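Local coordinates for 2-dehydropantoate 2-reductase (Bacillus subtilis, PDB 3EGO), which probably catalyses the NADPH-dependent reduction of ketopantoate (2-dehydropantoate) to pantoate, the second step of the route from 3-methyl-2-oxobutanoate to (R)-pantoate, at residues A186-L191 with Q236-Q241; T192-V197 with Y286-A291; S247-D252 with R257-D262; A263-L268 with V280-L285. One frame throughout, in Å; residues are numbered along the deposited sequence. Where two conformers were deposited one is given.

Contact 1: residues A186-L191 with Q236-Q241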
loop_
_atom_site.group_PDB
_atom_site.type_symbol
_atom_site.label_atom_id
_atom_site.label_comp_id
_atom_site.label_asym_id
_atom_site.label_seq_id
_atom_site.Cartn_x
_atom_site.Cartn_y
_atom_site.Cartn_z
ATOM N N ALA A 186 -2.407 -14.754 6.846
ATOM C CA ALA A 186 -3.278 -13.583 6.709
ATOM C C ALA A 186 -2.745 -12.387 7.507
ATOM O O ALA A 186 -2.923 -11.255 7.106
ATOM C CB ALA A 186 -4.696 -13.957 7.157
ATOM N N CYS A 187 -2.096 -12.638 8.641
ATOM C CA CYS A 187 -1.576 -11.557 9.468
ATOM C C CYS A 187 -0.257 -11.019 9.006
ATOM O O CYS A 187 0.024 -9.825 9.197
ATOM C CB CYS A 187 -1.401 -11.995 10.915
ATOM S SG CYS A 187 -2.897 -12.339 11.734
ATOM N N ILE A 188 0.586 -11.883 8.443
ATOM C CA ILE A 188 1.916 -11.448 8.054
ATOM C C ILE A 188 1.997 -10.956 6.616
ATOM O O ILE A 188 2.628 -9.939 6.347
ATOM C CB ILE A 188 2.981 -12.562 8.206
ATOM C CG1 ILE A 188 3.152 -12.970 9.682
ATOM C CG2 ILE A 188 4.332 -12.074 7.640
ATOM C CD1 ILE A 188 4.089 -14.248 9.880
ATOM N N ASN A 189 1.389 -11.691 5.689
ATOM C CA ASN A 189 1.619 -11.456 4.237
ATOM C C ASN A 189 1.115 -10.134 3.609
ATOM O O ASN A 189 1.864 -9.431 2.907
ATOM C CB ASN A 189 1.102 -12.658 3.445
ATOM C CG ASN A 189 1.993 -13.919 3.620
ATOM O OD1 ASN A 189 2.847 -13.975 4.504
ATOM N ND2 ASN A 189 1.772 -14.922 2.785
ATOM N N PRO A 190 -0.182 -9.823 3.795
ATOM C CA PRO A 190 -0.713 -8.562 3.315
ATOM C C PRO A 190 0.014 -7.385 3.925
ATOM O O PRO A 190 0.275 -6.416 3.217
ATOM C CB PRO A 190 -2.176 -8.577 3.817
ATOM C CG PRO A 190 -2.511 -10.031 4.071
ATOM C CD PRO A 190 -1.207 -10.699 4.409
ATOM N N LEU A 191 0.344 -7.456 5.225
ATOM C CA LEU A 191 0.978 -6.331 5.891
ATOM C C LEU A 191 2.361 -6.052 5.380
ATOM O O LEU A 191 2.723 -4.888 5.174
ATOM C CB LEU A 191 1.076 -6.526 7.411
ATOM C CG LEU A 191 -0.028 -5.917 8.258
ATOM C CD1 LEU A 191 -1.328 -6.635 8.011
ATOM C CD2 LEU A 191 0.334 -6.008 9.734
ATOM N N GLN A 236 3.101 -14.273 16.200
ATOM C CA GLN A 236 4.303 -13.522 16.563
ATOM C C GLN A 236 5.527 -14.418 16.580
ATOM O O GLN A 236 6.628 -14.014 16.155
ATOM C CB GLN A 236 4.132 -12.875 17.926
ATOM C CG GLN A 236 2.985 -11.915 17.996
ATOM C CD GLN A 236 2.685 -11.528 19.426
ATOM O OE1 GLN A 236 1.730 -12.035 20.031
ATOM N NE2 GLN A 236 3.520 -10.656 19.991
ATOM N N ALA A 237 5.324 -15.632 17.080
ATOM C CA ALA A 237 6.356 -16.667 17.049
ATOM C C ALA A 237 6.905 -16.895 15.636
ATOM O O ALA A 237 8.129 -16.866 15.452
ATOM C CB ALA A 237 5.820 -17.959 17.633
ATOM N N VAL A 238 6.016 -17.118 14.651
ATOM C CA VAL A 238 6.450 -17.432 13.277
ATOM C C VAL A 238 7.097 -16.235 12.605
ATOM O O VAL A 238 8.050 -16.371 11.820
ATOM C CB VAL A 238 5.306 -17.900 12.388
ATOM C CG1 VAL A 238 5.761 -17.965 10.939
ATOM C CG2 VAL A 238 4.763 -19.242 12.856
ATOM N N CYS A 239 6.577 -15.051 12.923
ATOM C CA CYS A 239 7.227 -13.818 12.540
ATOM C C CYS A 239 8.677 -13.820 12.985
ATOM O O CYS A 239 9.576 -13.417 12.236
ATOM C CB CYS A 239 6.542 -12.657 13.238
ATOM S SG CYS A 239 5.358 -11.867 12.230
ATOM N N GLY A 240 8.882 -14.216 14.240
ATOM C CA GLY A 240 10.212 -14.260 14.836
ATOM C C GLY A 240 11.114 -15.233 14.102
ATOM O O GLY A 240 12.248 -14.905 13.765
ATOM N N GLN A 241 10.594 -16.428 13.839
ATOM C CA GLN A 241 11.339 -17.459 13.113
ATOM C C GLN A 241 11.746 -17.060 11.704
ATOM O O GLN A 241 12.796 -17.504 11.216
ATOM C CB GLN A 241 10.540 -18.751 13.056
ATOM C CG GLN A 241 10.103 -19.248 14.418
ATOM C CD GLN A 241 9.127 -20.381 14.306
ATOM O OE1 GLN A 241 8.527 -20.791 15.295
ATOM N NE2 GLN A 241 8.941 -20.890 13.088
#
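Ile-188 lays the outer half of its side chain against the sulfur of Cys-239. SG straddles the last bond of the isoleucine chain, 3.5 Å from Ile-188 CG1, and its distance to Ile-188 CD1 is nearly the same at 3.6 Å. The chain gets there because CG1 stands anti to the carbonyl carbon (chi1 -64°) and CD1 continues fully extended (chi2 172°), so the longer branch reaches straight out from its helix. At the tip, Ile-188 CD1 also comes within 4.0 Å of Cys-239 N. Its remaining neighbour is the valine one residue back: Val-238 CG1 meets Ile-188 CD1 at 4.2 Å, a looser touch than the one to sulfur.

No hydrogen bond crosses between the segments. The contact is small, about 113 Å² in all, and is made by one isoleucine side chain against Val-238 and Cys-239. The backbones come closest at Ile-188 and Cys-239, whose CA atoms are 7.3 Å apart. Directly after Ile-188 comes Asn-189, a substrate-binding residue by similarity, and then Pro-190, where helix 174-195 kinks.

Other faces of this helix turn are packed too. Cys-187 and Leu-191 rest on Met-212 of helix 206-223, Ala-186 and Pro-190 on helix 261-274, and Asn-189 on helix 248-255; helix 228-241 meets the side that carries Ile-188, where Asn-199 of a loop also touches it.

Contact 2: residues T192-V197 with Y286-A291; sequences TALLQV and YGSIKA
Ser-288 OG gives its hydrogen bond to Phe-284 O one turn back in its own helix, which leaves the carbon side of the serine to face Leu-194. There Leu-194 CD2 settles on Ser-288 CB at 3.6 Å, with Ser-288 OG slightly farther from the same methyl at 3.9 Å. The other branch of the leucine turns to Ile-289: Leu-194 CD1 and Ile-289 CD1 are only 3.3 Å apart, tighter than normal carbon contact. The Leu-194 torsion chi2, 110°, also lies off the usual staggered values, consistent with a tightly packed, somewhat strained fork.

Helices 174-195 and 280-291, which meet here, belong to the all-helical C-terminal domain characteristic of ketopantoate reductases. Ile-289 does not aim its CB at the partner helix. Bends at both chi1 and chi2 (-58° and -54°) bring its CD1 across, and this methyl meets Ala-193 as well as Leu-194, with Ala-193 CB 3.8 Å from Ile-289 CD1. Helix 174-195 ends at Leu-195, right after these residues, and Gln-196 leaves helical geometry with a positive phi. The dimer interface also comes in here: Leu-194 packs on Ser-288 of the second subunit, and Ser-288 on Leu-195 of that subunit.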
loop_
_atom_site.group_PDB
_atom_site.type_symbol
_atom_site.label_atom_id
_atom_site.label_comp_id
_atom_site.label_asym_id
_atom_site.label_seq_id
_atom_site.Cartn_x
_atom_site.Cartn_y
_atom_site.Cartn_z
ATOM N N THR A 192 3.156 -7.111 5.213
ATOM C CA THR A 192 4.501 -6.973 4.669
ATOM C C THR A 192 4.490 -6.489 3.221
ATOM O O THR A 192 5.356 -5.717 2.799
ATOM C CB THR A 192 5.337 -8.278 4.763
ATOM O OG1 THR A 192 4.661 -9.335 4.111
ATOM C CG2 THR A 192 5.614 -8.665 6.213
ATOM N N ALA A 193 3.507 -6.943 2.463
ATOM C CA ALA A 193 3.372 -6.533 1.093
ATOM C C ALA A 193 3.126 -5.041 1.030
ATOM O O ALA A 193 3.648 -4.383 0.152
ATOM C CB ALA A 193 2.249 -7.251 0.423
ATOM N N LEU A 194 2.324 -4.490 1.938
ATOM C CA LEU A 194 2.083 -3.038 1.835
ATOM C C LEU A 194 3.253 -2.184 2.355
ATOM O O LEU A 194 3.611 -1.138 1.757
ATOM C CB LEU A 194 0.749 -2.651 2.502
ATOM C CG LEU A 194 -0.477 -2.717 1.593
ATOM C CD1 LEU A 194 -1.414 -3.842 1.926
ATOM C CD2 LEU A 194 -1.241 -1.394 1.703
ATOM N N LEU A 195 3.848 -2.625 3.459
ATOM C CA LEU A 195 4.891 -1.833 4.140
ATOM C C LEU A 195 6.256 -2.054 3.490
ATOM O O LEU A 195 7.182 -1.269 3.703
ATOM C CB LEU A 195 4.977 -2.203 5.619
ATOM C CG LEU A 195 3.735 -1.884 6.451
ATOM C CD1 LEU A 195 3.715 -2.695 7.730
ATOM C CD2 LEU A 195 3.604 -0.395 6.752
ATOM N N GLN A 196 6.342 -3.133 2.714
ATOM C CA GLN A 196 7.580 -3.627 2.111
ATOM C C GLN A 196 8.730 -3.732 3.117
ATOM O O GLN A 196 9.810 -3.166 2.912
ATOM C CB GLN A 196 7.992 -2.765 0.916
ATOM C CG GLN A 196 6.951 -2.679 -0.159
ATOM C CD GLN A 196 7.497 -1.977 -1.369
ATOM O OE1 GLN A 196 8.698 -1.661 -1.431
ATOM N NE2 GLN A 196 6.627 -1.713 -2.342
ATOM N N VAL A 197 8.484 -4.459 4.196
ATOM C CA VAL A 197 9.493 -4.667 5.209
ATOM C C VAL A 197 9.628 -6.166 5.407
ATOM O O VAL A 197 8.715 -6.914 5.078
ATOM C CB VAL A 197 9.079 -4.013 6.539
ATOM C CG1 VAL A 197 9.038 -2.485 6.391
ATOM C CG2 VAL A 197 7.762 -4.585 7.031
ATOM N N TYR A 286 -6.926 -5.961 1.282
ATOM C CA TYR A 286 -7.359 -6.612 0.063
ATOM C C TYR A 286 -7.488 -5.590 -1.060
ATOM O O TYR A 286 -6.945 -5.783 -2.143
ATOM C CB TYR A 286 -8.695 -7.331 0.303
ATOM C CG TYR A 286 -9.209 -8.117 -0.888
ATOM C CD1 TYR A 286 -8.625 -9.320 -1.264
ATOM C CD2 TYR A 286 -10.263 -7.638 -1.653
ATOM C CE1 TYR A 286 -9.094 -10.034 -2.380
ATOM C CE2 TYR A 286 -10.734 -8.331 -2.764
ATOM C CZ TYR A 286 -10.141 -9.534 -3.118
ATOM O OH TYR A 286 -10.610 -10.229 -4.215
ATOM N N GLY A 287 -8.217 -4.508 -0.821
ATOM C CA GLY A 287 -8.380 -3.506 -1.881
ATOM C C GLY A 287 -7.025 -2.953 -2.343
ATOM O O GLY A 287 -6.804 -2.768 -3.522
ATOM N N SER A 288 -6.103 -2.718 -1.416
ATOM C CA SER A 288 -4.812 -2.124 -1.760
ATOM C C SER A 288 -3.918 -3.088 -2.504
ATOM O O SER A 288 -3.173 -2.693 -3.389
ATOM C CB SER A 288 -4.043 -1.675 -0.508
ATOM O OG SER A 288 -4.790 -0.756 0.261
ATOM N N ILE A 289 -3.917 -4.346 -2.091
ATOM C CA ILE A 289 -3.117 -5.345 -2.837
ATOM C C ILE A 289 -3.714 -5.588 -4.230
ATOM O O ILE A 289 -2.995 -5.659 -5.246
ATOM C CB ILE A 289 -3.047 -6.707 -2.102
ATOM C CG1 ILE A 289 -2.463 -6.571 -0.705
ATOM C CG2 ILE A 289 -2.264 -7.698 -2.957
ATOM C CD1 ILE A 289 -1.153 -5.905 -0.675
ATOM N N LYS A 290 -5.026 -5.757 -4.285
ATOM C CA LYS A 290 -5.722 -5.898 -5.571
ATOM C C LYS A 290 -5.505 -4.722 -6.520
ATOM O O LYS A 290 -5.415 -4.909 -7.746
ATOM C CB LYS A 290 -7.227 -6.094 -5.383
ATOM C CG LYS A 290 -7.615 -7.450 -4.722
ATOM C CD LYS A 290 -7.077 -8.642 -5.520
ATOM C CE LYS A 290 -7.971 -8.964 -6.713
ATOM N NZ LYS A 290 -7.700 -10.344 -7.184
ATOM N N ALA A 291 -5.450 -3.514 -5.974
ATOM C CA ALA A 291 -5.236 -2.317 -6.780
ATOM C C ALA A 291 -3.933 -2.425 -7.553
ATOM O O ALA A 291 -3.801 -1.862 -8.629
ATOM C CB ALA A 291 -5.206 -1.098 -5.893
#

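Contact 3: residues S247-D252 with R257-D262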
loop_
_atom_site.group_PDB
_atom_site.type_symbol
_atom_site.label_atom_id
_atom_site.label_comp_id
_atom_site.label_asym_id
_atom_site.label_seq_id
_atom_site.Cartn_x
_atom_site.Cartn_y
_atom_site.Cartn_z
ATOM N N SER A 247 8.143 -11.893 2.794
ATOM C CA SER A 247 7.037 -12.838 2.709
ATOM C C SER A 247 6.800 -13.099 1.234
ATOM O O SER A 247 7.164 -12.286 0.404
ATOM C CB SER A 247 5.779 -12.244 3.335
ATOM O OG SER A 247 5.305 -11.218 2.483
ATOM N N SER A 248 6.147 -14.206 0.904
ATOM C CA SER A 248 5.822 -14.515 -0.488
ATOM C C SER A 248 4.944 -13.462 -1.176
ATOM O O SER A 248 5.007 -13.296 -2.399
ATOM C CB SER A 248 5.100 -15.848 -0.561
ATOM O OG SER A 248 3.870 -15.784 0.143
ATOM N N MET A 249 4.097 -12.776 -0.398
ATOM C CA MET A 249 3.203 -11.769 -0.976
ATOM C C MET A 249 3.975 -10.489 -1.269
ATOM O O MET A 249 3.705 -9.817 -2.258
ATOM C CB MET A 249 1.974 -11.510 -0.065
ATOM C CG MET A 249 0.892 -10.577 -0.658
ATOM S SD MET A 249 -0.787 -10.658 0.166
ATOM C CE MET A 249 -1.165 -12.365 -0.075
ATOM N N LEU A 250 4.929 -10.153 -0.416
ATOM C CA LEU A 250 5.780 -9.001 -0.642
ATOM C C LEU A 250 6.559 -9.214 -1.941
ATOM O O LEU A 250 6.606 -8.349 -2.815
ATOM C CB LEU A 250 6.734 -8.807 0.529
ATOM C CG LEU A 250 7.768 -7.676 0.418
ATOM C CD1 LEU A 250 7.169 -6.410 -0.266
ATOM C CD2 LEU A 250 8.344 -7.340 1.796
ATOM N N VAL A 251 7.114 -10.407 -2.085
ATOM C CA VAL A 251 7.812 -10.804 -3.320
ATOM C C VAL A 251 6.938 -10.708 -4.588
ATOM O O VAL A 251 7.352 -10.135 -5.605
ATOM C CB VAL A 251 8.411 -12.227 -3.141
ATOM C CG1 VAL A 251 8.803 -12.829 -4.480
ATOM C CG2 VAL A 251 9.589 -12.146 -2.191
ATOM N N ASP A 252 5.736 -11.253 -4.535
ATOM C CA ASP A 252 4.800 -11.151 -5.633
ATOM C C ASP A 252 4.513 -9.690 -6.013
ATOM O O ASP A 252 4.595 -9.315 -7.164
ATOM C CB ASP A 252 3.507 -11.856 -5.275
ATOM C CG ASP A 252 3.612 -13.372 -5.383
ATOM O OD1 ASP A 252 4.653 -13.843 -5.905
ATOM O OD2 ASP A 252 2.642 -14.076 -4.971
ATOM N N ARG A 257 3.544 -9.631 -10.021
ATOM C CA ARG A 257 2.864 -10.904 -10.251
ATOM C C ARG A 257 1.563 -10.936 -9.474
ATOM O O ARG A 257 1.476 -10.312 -8.419
ATOM C CB ARG A 257 3.689 -12.035 -9.660
ATOM C CG ARG A 257 5.168 -11.810 -9.651
ATOM C CD ARG A 257 5.755 -12.669 -10.745
ATOM N NE ARG A 257 5.886 -11.930 -11.979
ATOM C CZ ARG A 257 5.826 -12.459 -13.191
ATOM N NH1 ARG A 257 5.980 -11.661 -14.216
ATOM N NH2 ARG A 257 5.611 -13.763 -13.376
ATOM N N GLN A 258 0.594 -11.716 -9.946
ATOM C CA GLN A 258 -0.634 -11.901 -9.197
ATOM C C GLN A 258 -0.271 -12.504 -7.846
ATOM O O GLN A 258 0.669 -13.313 -7.722
ATOM C CB GLN A 258 -1.617 -12.803 -9.936
ATOM C CG GLN A 258 -3.065 -12.475 -9.603
ATOM C CD GLN A 258 -4.068 -13.432 -10.214
ATOM O OE1 GLN A 258 -3.749 -14.205 -11.123
ATOM N NE2 GLN A 258 -5.296 -13.388 -9.705
ATOM N N THR A 259 -0.989 -12.082 -6.816
ATOM C CA THR A 259 -0.696 -12.557 -5.490
ATOM C C THR A 259 -1.729 -13.612 -5.101
ATOM O O THR A 259 -2.645 -13.919 -5.860
ATOM C CB THR A 259 -0.771 -11.425 -4.468
ATOM O OG1 THR A 259 -2.149 -11.139 -4.219
ATOM C CG2 THR A 259 -0.090 -10.179 -4.977
ATOM N N GLU A 260 -1.580 -14.159 -3.900
ATOM C CA GLU A 260 -2.595 -15.054 -3.345
ATOM C C GLU A 260 -3.621 -14.299 -2.482
ATOM O O GLU A 260 -4.144 -14.854 -1.519
ATOM C CB GLU A 260 -1.904 -16.108 -2.498
ATOM C CG GLU A 260 -0.840 -16.899 -3.264
ATOM C CD GLU A 260 -0.076 -17.878 -2.374
ATOM O OE1 GLU A 260 0.221 -17.546 -1.197
ATOM O OE2 GLU A 260 0.203 -18.984 -2.866
ATOM N N ALA A 261 -3.826 -13.007 -2.756
ATOM C CA ALA A 261 -4.823 -12.215 -2.000
ATOM C C ALA A 261 -6.209 -12.875 -2.010
ATOM O O ALA A 261 -6.922 -12.920 -0.975
ATOM C CB ALA A 261 -4.901 -10.767 -2.569
ATOM N N ASP A 262 -6.642 -13.378 -3.153
ATOM C CA ASP A 262 -8.003 -13.923 -3.182
ATOM C C ASP A 262 -8.119 -15.172 -2.315
ATOM O O ASP A 262 -9.143 -15.372 -1.645
ATOM C CB ASP A 262 -8.459 -14.256 -4.592
ATOM C CG ASP A 262 -8.703 -13.041 -5.433
ATOM O OD1 ASP A 262 -8.917 -11.950 -4.868
ATOM O OD2 ASP A 262 -8.670 -13.190 -6.672
HETATM O O HOH W 1 1.438 -15.154 -0.655
HETATM O O HOH W 2 0.995 -13.654 -2.684
#
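Arg-257 N returns to Asp-252 O at 3.1 Å, a nearly straight bond (N-H...O 163°) with the donor tilted 29° from the carbonyl plane, and it ties the far end of helix 248-255 to the chain leaving it. That outgoing chain then runs back beside the helix, past Asp-252. The carboxylate leans over it, with Asp-252 OD2 3.5 Å from Gln-258 O, an approach of two acceptors without a bond.

A water donates to Asp-252 OD2 at 2.8 Å and accepts from Glu-260 N at 2.9 Å, linking the carboxylate to that N-H. A second water bridges the other end, lying 2.6 Å from Ser-248 OG and donating to Glu-260 OE1 at 2.7 Å.

The segments frame two helix starts. At one, Ser-247 is the N-cap, its OG accepting from Leu-250 N. Ahead of the other, Thr-259 forms an ST turn, OG1 taking the N-H of Ala-261 at 2.9 Å while also bonding Glu-293 OE1. By similarity, Ser-248 binds substrate and Glu-260 binds NADP(+), so the water joining Ser-248 OG and Glu-260 OE1 probably lies in the active-site cleft; Glu-260 OE2 is held by Asn-100 ND2. Met-249 runs out extended and then bends at chi3 (-59°), which swings its CE to the peptide joining Glu-260 to Ala-261, 3.8 Å from Ala-261 N.

Contact 4: residues A263-L268 with V280-L285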
loop_
_atom_site.group_PDB
_atom_site.type_symbol
_atom_site.label_atom_id
_atom_site.label_comp_id
_atom_site.label_asym_id
_atom_site.label_seq_id
_atom_site.Cartn_x
_atom_site.Cartn_y
_atom_site.Cartn_z
ATOM N N ALA A 263 -7.076 -16.003 -2.326
ATOM C CA ALA A 263 -7.098 -17.280 -1.593
ATOM C C ALA A 263 -6.873 -17.096 -0.105
ATOM O O ALA A 263 -7.376 -17.865 0.701
ATOM C CB ALA A 263 -6.067 -18.243 -2.168
ATOM N N ILE A 264 -6.129 -16.072 0.273
ATOM C CA ILE A 264 -5.879 -15.806 1.680
ATOM C C ILE A 264 -6.921 -14.844 2.234
ATOM O O ILE A 264 -7.634 -15.165 3.212
ATOM C CB ILE A 264 -4.489 -15.225 1.914
ATOM C CG1 ILE A 264 -3.384 -16.210 1.487
ATOM C CG2 ILE A 264 -4.302 -14.805 3.355
ATOM C CD1 ILE A 264 -3.009 -17.197 2.538
ATOM N N ILE A 265 -6.994 -13.653 1.647
ATOM C CA ILE A 265 -7.821 -12.609 2.235
ATOM C C ILE A 265 -9.244 -12.701 1.761
ATOM O O ILE A 265 -10.168 -12.493 2.565
ATOM C CB ILE A 265 -7.314 -11.165 1.906
ATOM C CG1 ILE A 265 -5.806 -11.020 2.148
ATOM C CG2 ILE A 265 -8.103 -10.135 2.735
ATOM C CD1 ILE A 265 -5.220 -9.796 1.469
ATOM N N GLY A 266 -9.415 -12.950 0.459
ATOM C CA GLY A 266 -10.730 -12.990 -0.190
ATOM C C GLY A 266 -11.633 -14.034 0.445
ATOM O O GLY A 266 -12.879 -13.901 0.482
ATOM N N TYR A 267 -11.010 -15.080 0.962
ATOM C CA TYR A 267 -11.791 -16.101 1.679
ATOM C C TYR A 267 -12.325 -15.612 3.039
ATOM O O TYR A 267 -13.490 -15.858 3.394
ATOM C CB TYR A 267 -10.966 -17.375 1.828
ATOM C CG TYR A 267 -11.500 -18.309 2.872
ATOM C CD1 TYR A 267 -12.400 -19.305 2.541
ATOM C CD2 TYR A 267 -11.073 -18.215 4.174
ATOM C CE1 TYR A 267 -12.888 -20.181 3.497
ATOM C CE2 TYR A 267 -11.546 -19.086 5.141
ATOM C CZ TYR A 267 -12.464 -20.057 4.794
ATOM O OH TYR A 267 -12.963 -20.936 5.748
ATOM N N LEU A 268 -11.467 -14.948 3.813
ATOM C CA LEU A 268 -11.869 -14.302 5.041
ATOM C C LEU A 268 -12.987 -13.271 4.770
ATOM O O LEU A 268 -13.956 -13.180 5.532
ATOM C CB LEU A 268 -10.673 -13.625 5.693
ATOM C CG LEU A 268 -9.679 -14.625 6.312
ATOM C CD1 LEU A 268 -8.361 -13.973 6.632
ATOM C CD2 LEU A 268 -10.248 -15.236 7.597
ATOM N N VAL A 280 -12.917 -4.570 8.417
ATOM C CA VAL A 280 -12.484 -3.314 7.803
ATOM C C VAL A 280 -10.991 -3.300 7.464
ATOM O O VAL A 280 -10.610 -2.790 6.406
ATOM C CB VAL A 280 -12.826 -2.074 8.653
ATOM C CG1 VAL A 280 -12.019 -2.048 9.916
ATOM C CG2 VAL A 280 -12.557 -0.812 7.856
ATOM N N HIS A 281 -10.151 -3.837 8.346
ATOM C CA HIS A 281 -8.715 -3.850 8.063
ATOM C C HIS A 281 -8.405 -4.836 6.960
ATOM O O HIS A 281 -7.684 -4.512 6.025
ATOM C CB HIS A 281 -7.923 -4.178 9.309
ATOM C CG HIS A 281 -8.122 -3.186 10.403
ATOM N ND1 HIS A 281 -9.174 -3.255 11.287
ATOM C CD2 HIS A 281 -7.428 -2.072 10.721
ATOM C CE1 HIS A 281 -9.099 -2.236 12.129
ATOM N NE2 HIS A 281 -8.055 -1.496 11.798
ATOM N N LEU A 282 -8.930 -6.051 7.065
ATOM C CA LEU A 282 -8.804 -7.000 5.953
ATOM C C LEU A 282 -9.308 -6.434 4.618
ATOM O O LEU A 282 -8.753 -6.706 3.556
ATOM C CB LEU A 282 -9.542 -8.309 6.300
ATOM C CG LEU A 282 -8.870 -9.177 7.372
ATOM C CD1 LEU A 282 -9.879 -10.178 7.906
ATOM C CD2 LEU A 282 -7.688 -9.913 6.784
ATOM N N GLU A 283 -10.390 -5.662 4.645
ATOM C CA GLU A 283 -10.941 -5.175 3.395
ATOM C C GLU A 283 -9.987 -4.130 2.795
ATOM O O GLU A 283 -9.800 -4.050 1.570
ATOM C CB GLU A 283 -12.282 -4.504 3.681
ATOM C CG GLU A 283 -13.128 -4.302 2.486
ATOM C CD GLU A 283 -14.099 -5.428 2.344
ATOM O OE1 GLU A 283 -13.843 -6.287 1.488
ATOM O OE2 GLU A 283 -15.102 -5.460 3.099
ATOM N N PHE A 284 -9.400 -3.305 3.639
ATOM C CA PHE A 284 -8.509 -2.247 3.137
ATOM C C PHE A 284 -7.222 -2.879 2.521
ATOM O O PHE A 284 -6.711 -2.461 1.472
ATOM C CB PHE A 284 -8.103 -1.281 4.265
ATOM C CG PHE A 284 -7.253 -0.120 3.760
ATOM C CD1 PHE A 284 -7.867 0.994 3.194
ATOM C CD2 PHE A 284 -5.871 -0.200 3.758
ATOM C CE1 PHE A 284 -7.099 2.050 2.688
ATOM C CE2 PHE A 284 -5.091 0.829 3.252
ATOM C CZ PHE A 284 -5.698 1.941 2.688
ATOM N N LEU A 285 -6.699 -3.882 3.210
ATOM C CA LEU A 285 -5.534 -4.607 2.728
ATOM C C LEU A 285 -5.797 -5.267 1.381
ATOM O O LEU A 285 -4.987 -5.172 0.470
ATOM C CB LEU A 285 -5.147 -5.658 3.773
ATOM C CG LEU A 285 -4.589 -5.112 5.089
ATOM C CD1 LEU A 285 -4.430 -6.239 6.173
ATOM C CD2 LEU A 285 -3.245 -4.444 4.851
#
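Leu-282 points its CB at helix 261-274, and the first atom met there is Ile-265 CG2, 4.3 Å from Leu-282 CB. With CG anti to the carbonyl carbon (chi1 -71°), the chain turns along the partner helix toward Leu-268, and the fork at CG sends one methyl to each part of that leucine. Leu-282 CD1 goes to the root of Leu-268, reaching its CB at 4.2 Å. Leu-282 CD2 touches two methyls, Ile-265 CG2 and Leu-268 CD1, each at 4.1 Å.

Ile-265 also meets the backbone. Its CG2 branch, anti to the backbone N, reaches the carbonyl of the opposite helix, where Leu-282 O lies 3.6 Å from Ile-265 CG2. This is the closest approach in the contact, and it coincides with the nearest backbones: Ile-265 CA and Leu-282 CA are 6.8 Å apart. Ile-265 lies in a wider pi-type turn of helix 261-274, at 263-266. The pair joins two consecutive helices of the C-terminal domain, and Leu-282 also touches Ile-222 and Leu-269.

Polar ties lie to one side: Glu-218 of helix 206-223 takes the Leu-282 N-H through OE1 and bonds His-281 ND1 through OE2. His-281 NE2 meets His-281 NE2 of the second subunit, on the dimer face of helix 280-291. Between the two segments themselves there is no hydrogen bond or charge pair, so the helices are held by shape and by burial of branched aliphatic groups at ordinary van der Waals spacing, without directional bonds to fix their register.

In the fold
All four contacts lie in the helical C-terminal domain, and helix 174-195, which carries the probable proton donor Lys-181, runs through contacts 1 and 2. Contact 3 holds Ser-248 and Glu-260, assigned by similarity to substrate and NADP(+). Its centre is about 9 Å from that of contact 2, and the two are joined by Thr-192 OG1 to Ser-247 OG (2.6 Å) and Tyr-286 OH to Asp-262 OD1 (2.5 Å). Contact 1 reaches the same site through Asn-189, whose ND2 lies 3.5 Å from Ser-248 OG. Contact 4 backs onto contact 2 where Leu-194 CD1 touches Leu-285 CD2 at 3.5 Å; contacts 2 and 4 share helix 280-291, and both touch the second subunit.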